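Local coordinates for protein beta subunit of photoactivated adenylyl cyclase (Beggiatoa sp. PS, PDB 5M2A) that probably makes cyclic AMP from ATP in response to blue light, pairing a flavin-binding BLUF sensor with a class III adenylyl cyclase domain in a homodimer, at residues A217-S222 / Y291-T296; E197-I202 / H269-D274. All blocks are in the same frame, centred on the assembly; numbering follows the deposited sequence.

Contact 1: residues A217-S222 / Y291-T296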
ATOM      1  N   ALA A 217      -6.021  -1.194  24.484  1.00 19.28           N
ATOM      2  CA  ALA A 217      -6.278  -0.271  23.378  1.00 21.67           C
ATOM      3  C   ALA A 217      -6.940  -0.978  22.200  1.00 18.15           C
ATOM      4  O   ALA A 217      -7.793  -0.394  21.514  1.00 18.68           O
ATOM      5  CB  ALA A 217      -4.980   0.398  22.922  1.00 18.02           C
ATOM      6  N   ALA A 218      -6.545  -2.225  21.938  1.00 16.34           N
ATOM      7  CA  ALA A 218      -7.147  -3.004  20.856  1.00 14.49           C
ATOM      8  C   ALA A 218      -8.626  -3.288  21.116  1.00 17.10           C
ATOM      9  O   ALA A 218      -9.456  -3.222  20.194  1.00 17.43           O
ATOM     10  CB  ALA A 218      -6.371  -4.309  20.682  1.00 15.56           C
ATOM     11  N   ILE A 219      -8.975  -3.630  22.354  1.00 18.49           N
ATOM     12  CA  ILE A 219     -10.377  -3.865  22.696  0.53 17.49           C
ATOM     13  C   ILE A 219     -11.164  -2.561  22.605  1.00 17.83           C
ATOM     14  O   ILE A 219     -12.259  -2.512  22.038  1.00 16.08           O
ATOM     15  CB  ILE A 219     -10.484  -4.486  24.100  0.53 21.02           C
ATOM     16  CG1 ILE A 219      -9.708  -5.803  24.160  0.53 19.82           C
ATOM     17  CG2 ILE A 219     -11.950  -4.664  24.509  0.53 19.79           C
ATOM     18  CD1 ILE A 219     -10.277  -6.870  23.282  0.53 22.31           C
ATOM     19  N   ARG A 220     -10.610  -1.489  23.182  1.00 16.17           N
ATOM     20  CA  ARG A 220     -11.277  -0.183  23.148  1.00 17.33           C
ATOM     21  C   ARG A 220     -11.454   0.316  21.718  1.00 18.61           C
ATOM     22  O   ARG A 220     -12.496   0.895  21.374  1.00 20.20           O
ATOM     23  CB  ARG A 220     -10.474   0.830  23.973  1.00 19.23           C
ATOM     24  CG  ARG A 220     -10.466   0.511  25.436  1.00 16.30           C
ATOM     25  CD  ARG A 220      -9.544   1.425  26.241  1.00 17.40           C
ATOM     26  NE  ARG A 220      -9.681   1.095  27.658  1.00 22.23           N
ATOM     27  CZ  ARG A 220      -8.676   1.116  28.528  1.00 24.16           C
ATOM     28  NH1 ARG A 220      -7.464   1.447  28.117  1.00 24.37           N
ATOM     29  NH2 ARG A 220      -8.878   0.802  29.801  1.00 22.81           N
ATOM     30  N   THR A 221     -10.427   0.151  20.887  1.00 20.36           N
ATOM     31  CA  THR A 221     -10.565   0.442  19.467  1.00 19.07           C
ATOM     32  C   THR A 221     -11.790  -0.249  18.887  1.00 17.85           C
ATOM     33  O   THR A 221     -12.631   0.378  18.231  1.00 16.49           O
ATOM     34  CB  THR A 221      -9.311  -0.022  18.733  1.00 18.96           C
ATOM     35  OG1 THR A 221      -8.213   0.828  19.080  1.00 17.65           O
ATOM     36  CG2 THR A 221      -9.537   0.022  17.232  1.00 20.09           C
ATOM     37  N   SER A 222     -11.884  -1.558  19.108  1.00 15.44           N
ATOM     38  CA  SER A 222     -12.975  -2.345  18.542  1.00 15.45           C
ATOM     39  C   SER A 222     -14.328  -1.851  19.034  1.00 14.44           C
ATOM     40  O   SER A 222     -15.283  -1.725  18.256  1.00 16.94           O
ATOM     41  CB  SER A 222     -12.768  -3.817  18.905  1.00 19.12           C
ATOM     42  OG  SER A 222     -11.489  -4.244  18.454  1.00 17.25           O
ATOM     43  N   TYR A 291     -22.074 -11.628  19.750  1.00 23.62           N
ATOM     44  CA  TYR A 291     -21.110 -10.575  20.027  1.00 18.77           C
ATOM     45  C   TYR A 291     -20.434 -10.163  18.728  1.00 19.84           C
ATOM     46  O   TYR A 291     -20.168 -10.998  17.861  1.00 24.98           O
ATOM     47  CB  TYR A 291     -20.018 -11.034  21.014  1.00 21.07           C
ATOM     48  CG  TYR A 291     -20.580 -11.496  22.329  1.00 22.56           C
ATOM     49  CD1 TYR A 291     -21.038 -12.794  22.492  1.00 25.49           C
ATOM     50  CD2 TYR A 291     -20.671 -10.624  23.403  1.00 25.83           C
ATOM     51  CE1 TYR A 291     -21.569 -13.217  23.687  1.00 31.07           C
ATOM     52  CE2 TYR A 291     -21.212 -11.036  24.608  1.00 34.21           C
ATOM     53  CZ  TYR A 291     -21.652 -12.333  24.741  1.00 37.47           C
ATOM     54  OH  TYR A 291     -22.181 -12.758  25.928  1.00 37.34           O
ATOM     55  N   ALA A 292     -20.119  -8.876  18.627  1.00 21.70           N
ATOM     56  CA  ALA A 292     -19.512  -8.300  17.429  1.00 18.52           C
ATOM     57  C   ALA A 292     -17.988  -8.280  17.472  1.00 20.64           C
ATOM     58  O   ALA A 292     -17.355  -7.793  16.523  1.00 18.37           O
ATOM     59  CB  ALA A 292     -20.040  -6.882  17.217  1.00 19.87           C
ATOM     60  N   LEU A 293     -17.392  -8.772  18.556  1.00 21.11           N
ATOM     61  CA  LEU A 293     -15.946  -8.818  18.733  1.00 22.73           C
ATOM     62  C   LEU A 293     -15.574 -10.203  19.236  1.00 21.20           C
ATOM     63  O   LEU A 293     -16.177 -10.694  20.188  1.00 20.33           O
ATOM     64  CB  LEU A 293     -15.485  -7.758  19.738  1.00 21.80           C
ATOM     65  CG  LEU A 293     -14.053  -7.849  20.256  1.00 23.51           C
ATOM     66  CD1 LEU A 293     -13.086  -7.613  19.107  1.00 17.28           C
ATOM     67  CD2 LEU A 293     -13.837  -6.835  21.370  1.00 23.13           C
ATOM     68  N   ALA A 294     -14.587 -10.831  18.610  1.00 17.85           N
ATOM     69  CA  ALA A 294     -14.105 -12.122  19.085  1.00 19.11           C
ATOM     70  C   ALA A 294     -12.588 -12.133  19.083  1.00 17.45           C
ATOM     71  O   ALA A 294     -11.968 -11.620  18.151  1.00 22.69           O
ATOM     72  CB  ALA A 294     -14.624 -13.277  18.218  1.00 20.76           C
ATOM     73  N   PHE A 295     -11.983 -12.741  20.106  1.00 21.44           N
ATOM     74  CA  PHE A 295     -10.531 -12.734  20.165  1.00 17.41           C
ATOM     75  C   PHE A 295     -10.021 -13.968  20.901  1.00 19.14           C
ATOM     76  O   PHE A 295     -10.784 -14.739  21.502  1.00 22.02           O
ATOM     77  CB  PHE A 295     -10.002 -11.424  20.783  1.00 15.19           C
ATOM     78  CG  PHE A 295     -10.618 -11.074  22.106  1.00 17.46           C
ATOM     79  CD1 PHE A 295     -10.220 -11.726  23.263  1.00 18.63           C
ATOM     80  CD2 PHE A 295     -11.580 -10.069  22.191  1.00 20.39           C
ATOM     81  CE1 PHE A 295     -10.783 -11.406  24.492  1.00 18.86           C
ATOM     82  CE2 PHE A 295     -12.152  -9.750  23.421  1.00 23.08           C
ATOM     83  CZ  PHE A 295     -11.756 -10.412  24.562  1.00 18.96           C
ATOM     84  N   THR A 296      -8.709 -14.159  20.816  1.00 22.40           N
ATOM     85  CA  THR A 296      -8.059 -15.341  21.367  1.00 23.03           C
ATOM     86  C   THR A 296      -7.703 -15.153  22.835  1.00 22.02           C
ATOM     87  O   THR A 296      -7.714 -14.043  23.369  1.00 21.14           O
ATOM     88  CB  THR A 296      -6.788 -15.674  20.586  1.00 24.30           C
ATOM     89  OG1 THR A 296      -5.880 -14.569  20.676  1.00 20.71           O
ATOM     90  CG2 THR A 296      -7.111 -15.936  19.123  1.00 20.16           C
TER
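L293 is the first residue of 291-296 to reach the helix. Its CG lies anti to the backbone N (chi1 168°), which carries the branched end across to S222. There CD1 rests beside the hydroxyl and the CB alike, 3.8 Å from S222 OG, while CD2 lies between S222 CB and I219 CD1, 4.0 Å from the latter. S222 OG is already committed within its own helix: it donates to A218 O over 2.9 Å, coming from the opposite carbonyl face to the backbone donor S222 N, so two bonds grip that oxygen. With an alanine here, A218 O would probably be left with its backbone donor alone and L293 CD1 would lose one of its two neighbours on S222. Two residues on, F295 has L293 CG at its ring edge, in the ring plane. I219 crosses the F295 side chain at about a right angle, with CD1 coming obliquely to CE2; both contacts of I219 CD1 belong to one of two deposited conformers and are less certain. The contact is thus apolar helix-on-sheet packing. The helix segment 217-222, part of helix 215-235, runs nearly antiparallel to strand 293-296 (162°), both lean on I249 and L251 of the parallel strand 247-258, and strand 324-329 flanks 293-296 on its other edge.

Contact 2: residues E197-I202 / H269-D274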
ATOM      1  N   GLU A 197      -1.485   0.373  14.102  1.00 19.78           N
ATOM      2  CA  GLU A 197      -0.936   0.635  12.775  1.00 19.11           C
ATOM      3  C   GLU A 197      -1.801  -0.078  11.748  1.00 18.38           C
ATOM      4  O   GLU A 197      -1.798  -1.311  11.683  1.00 20.49           O
ATOM      5  CB  GLU A 197       0.517   0.175  12.678  1.00 25.01           C
ATOM      6  CG  GLU A 197       1.432   0.878  13.670  1.00 27.50           C
ATOM      7  CD  GLU A 197       2.898   0.490  13.514  1.00 34.58           C
ATOM      8  OE1 GLU A 197       3.762   1.375  13.689  1.00 39.00           O
ATOM      9  OE2 GLU A 197       3.190  -0.695  13.226  1.00 29.79           O
ATOM     10  N   VAL A 198      -2.553   0.689  10.957  1.00 17.95           N
ATOM     11  CA  VAL A 198      -3.255   0.096   9.825  1.00 17.30           C
ATOM     12  C   VAL A 198      -2.226  -0.468   8.855  1.00 19.51           C
ATOM     13  O   VAL A 198      -1.225   0.188   8.536  1.00 24.76           O
ATOM     14  CB  VAL A 198      -4.155   1.130   9.132  1.00 22.90           C
ATOM     15  CG1 VAL A 198      -4.765   0.535   7.858  1.00 24.26           C
ATOM     16  CG2 VAL A 198      -5.264   1.585  10.065  1.00 20.33           C
ATOM     17  N   THR A 199      -2.452  -1.694   8.391  1.00 20.08           N
ATOM     18  CA  THR A 199      -1.528  -2.322   7.452  1.00 24.12           C
ATOM     19  C   THR A 199      -2.045  -2.268   6.019  1.00 24.39           C
ATOM     20  O   THR A 199      -1.302  -1.899   5.104  1.00 26.03           O
ATOM     21  CB  THR A 199      -1.257  -3.775   7.869  1.00 39.10           C
ATOM     22  OG1 THR A 199      -2.297  -4.620   7.370  1.00 42.75           O
ATOM     23  CG2 THR A 199      -1.228  -3.900   9.387  1.00 40.62           C
ATOM     24  N   LYS A 200      -3.317  -2.596   5.807  1.00 18.61           N
ATOM     25  CA  LYS A 200      -3.882  -2.519   4.466  1.00 17.74           C
ATOM     26  C   LYS A 200      -5.388  -2.687   4.560  1.00 17.56           C
ATOM     27  O   LYS A 200      -5.915  -3.133   5.584  1.00 20.66           O
ATOM     28  CB  LYS A 200      -3.291  -3.592   3.536  1.00 27.74           C
ATOM     29  CG  LYS A 200      -3.531  -5.015   4.019  1.00 23.69           C
ATOM     30  CD  LYS A 200      -2.643  -6.023   3.268  1.00 27.87           C
ATOM     31  CE  LYS A 200      -1.190  -5.910   3.710  1.00 38.22           C
ATOM     32  NZ  LYS A 200      -0.277  -6.785   2.943  1.00 33.32           N
ATOM     33  N   PHE A 201      -6.066  -2.327   3.471  1.00 18.93           N
ATOM     34  CA  PHE A 201      -7.462  -2.670   3.219  1.00 19.57           C
ATOM     35  C   PHE A 201      -7.510  -3.844   2.244  1.00 24.33           C
ATOM     36  O   PHE A 201      -6.813  -3.842   1.225  1.00 22.32           O
ATOM     37  CB  PHE A 201      -8.235  -1.487   2.624  1.00 16.79           C
ATOM     38  CG  PHE A 201      -8.166  -0.232   3.436  1.00 17.55           C
ATOM     39  CD1 PHE A 201      -8.067  -0.277   4.812  1.00 19.36           C
ATOM     40  CD2 PHE A 201      -8.189   1.010   2.813  1.00 15.00           C
ATOM     41  CE1 PHE A 201      -8.004   0.896   5.563  1.00 19.27           C
ATOM     42  CE2 PHE A 201      -8.120   2.171   3.551  1.00 17.22           C
ATOM     43  CZ  PHE A 201      -8.029   2.119   4.924  1.00 21.10           C
ATOM     44  N   ILE A 202      -8.312  -4.856   2.571  1.00 18.38           N
ATOM     45  CA  ILE A 202      -8.516  -6.018   1.707  1.00 20.00           C
ATOM     46  C   ILE A 202     -10.017  -6.146   1.467  1.00 21.56           C
ATOM     47  O   ILE A 202     -10.759  -6.573   2.361  1.00 20.52           O
ATOM     48  CB  ILE A 202      -7.955  -7.306   2.329  1.00 29.46           C
ATOM     49  CG1 ILE A 202      -6.515  -7.095   2.780  1.00 28.45           C
ATOM     50  CG2 ILE A 202      -8.033  -8.457   1.338  1.00 33.97           C
ATOM     51  CD1 ILE A 202      -6.123  -7.985   3.922  1.00 31.89           C
ATOM     52  N   HIS A 269       5.100  -4.359   2.454  1.00 30.20           N
ATOM     53  CA  HIS A 269       5.226  -4.565   3.834  1.00 34.84           C
ATOM     54  C   HIS A 269       4.183  -5.627   4.136  1.00 36.10           C
ATOM     55  O   HIS A 269       3.051  -5.465   3.809  1.00 31.00           O
ATOM     56  CB  HIS A 269       4.748  -3.360   4.539  1.00 37.70           C
ATOM     57  CG  HIS A 269       4.833  -3.470   6.007  1.00 38.72           C
ATOM     58  ND1 HIS A 269       3.726  -3.497   6.806  1.00 40.10           N
ATOM     59  CD2 HIS A 269       5.900  -3.553   6.828  1.00 44.49           C
ATOM     60  CE1 HIS A 269       4.100  -3.580   8.060  1.00 43.10           C
ATOM     61  NE2 HIS A 269       5.415  -3.627   8.099  1.00 49.26           N
ATOM     62  N   THR A 270       4.583  -6.705   4.763  1.00 38.18           N
ATOM     63  CA  THR A 270       3.660  -7.777   5.050  1.00 39.17           C
ATOM     64  C   THR A 270       3.848  -8.262   6.488  1.00 37.70           C
ATOM     65  O   THR A 270       4.826  -7.943   7.134  1.00 34.67           O
ATOM     66  CB  THR A 270       3.861  -8.910   4.016  1.00 48.98           C
ATOM     67  OG1 THR A 270       4.134  -8.347   2.729  1.00 53.87           O
ATOM     68  CG2 THR A 270       2.651  -9.877   3.883  1.00 50.51           C
ATOM     69  N   LEU A 271       2.866  -9.005   6.962  1.00 32.96           N
ATOM     70  CA  LEU A 271       2.885  -9.614   8.260  1.00 31.70           C
ATOM     71  C   LEU A 271       2.570 -11.046   7.988  1.00 31.62           C
ATOM     72  O   LEU A 271       1.606 -11.344   7.372  1.00 35.55           O
ATOM     73  CB  LEU A 271       1.872  -9.002   9.215  1.00 30.48           C
ATOM     74  CG  LEU A 271       2.035  -7.550   9.612  1.00 31.81           C
ATOM     75  CD1 LEU A 271       0.752  -7.062  10.226  1.00 39.96           C
ATOM     76  CD2 LEU A 271       3.195  -7.333  10.534  1.00 30.96           C
ATOM     77  N   LEU A 272       3.433 -11.913   8.453  1.00 25.13           N
ATOM     78  CA  LEU A 272       3.342 -13.348   8.224  1.00 25.08           C
ATOM     79  C   LEU A 272       3.209 -14.045   9.561  1.00 30.19           C
ATOM     80  O   LEU A 272       4.047 -13.843  10.445  1.00 30.66           O
ATOM     81  CB  LEU A 272       4.583 -13.909   7.536  1.00 24.40           C
ATOM     82  CG  LEU A 272       5.048 -13.557   6.131  1.00 31.56           C
ATOM     83  CD1 LEU A 272       6.308 -14.359   5.843  1.00 34.22           C
ATOM     84  CD2 LEU A 272       3.982 -13.835   5.094  1.00 29.26           C
ATOM     85  N   GLY A 273       2.205 -14.896   9.690  1.00 27.77           N
ATOM     86  CA  GLY A 273       2.111 -15.744  10.861  1.00 29.92           C
ATOM     87  C   GLY A 273       0.694 -16.209  11.079  1.00 27.50           C
ATOM     88  O   GLY A 273      -0.257 -15.657  10.531  1.00 24.90           O
ATOM     89  N   ASP A 274       0.581 -17.240  11.920  1.00 28.69           N
ATOM     90  CA  ASP A 274      -0.716 -17.842  12.225  0.60 33.01           C
ATOM     91  C   ASP A 274      -1.717 -16.809  12.704  1.00 29.58           C
ATOM     92  O   ASP A 274      -2.911 -16.902  12.403  1.00 24.86           O
ATOM     93  CB  ASP A 274      -0.546 -18.925  13.289  0.60 36.26           C
ATOM     94  CG  ASP A 274      -0.530 -20.309  12.702  0.60 41.56           C
ATOM     95  OD1 ASP A 274      -1.211 -20.514  11.678  0.60 45.79           O
ATOM     96  OD2 ASP A 274       0.159 -21.185  13.266  0.60 46.77           O
TER
HETATM   97  O   HOH W   1       0.986  -3.631   4.158  1.00 46.11           O
HETATM   98  O   HOH W   2       1.853  -6.866   1.663  1.00 46.54           O
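H269 brings the one flat group that takes part, an imidazole with the oxygen of a bridging water at its edge, in the ring plane. This water donates to T199 O and to H269 O, tying together two strands of the class III cyclase sheet that are not direct neighbours and cross at 93°. T199 and K200 form a classic beta bulge, both facing M207 of the adjacent strand 205-211. From the bulge, T199 sends CG2 against L271 CD1 at 3.8 Å, a small apolar touch in which the two side chains cross obliquely. K200 takes the polar side. A bend at chi3 (73°) swings its amine towards strand 266-272, though NZ stays 3.7 Å from H269 O. The strongest partner of that amine is F201 O of the second subunit, so the lysine also ties the contact to the dimer interface. A second water bridges the lysine to strand 266-272: it accepts a hydrogen bond from K200 NZ, at a doubtfully short distance, accepts another from T270 OG1 at 2.9 Å, and donates to H269 O at 2.8 Å, giving that carbonyl oxygen its second water.

How the contacts relate
Contacts 1 and 2 belong to the same cyclase domain and reach the same mixed sheet, with centres about 17 Å apart and nearest atoms about 8 Å apart. Their segments alternate along the chain: 197-202, 217-222, 269-274, then 291-296. Strand 247-258 connects them, pairing antiparallel with 266-272 and parallel with 293-296. Contact 1 seats helix 215-235 on the sheet within one chain, whereas contact 2 lies where the second subunit packs. D204, a magnesium ligand, follows 197-202 in the turn to strand 205-211, and contact 2 itself lies at the dimer interface, where class III cyclases build their active sites.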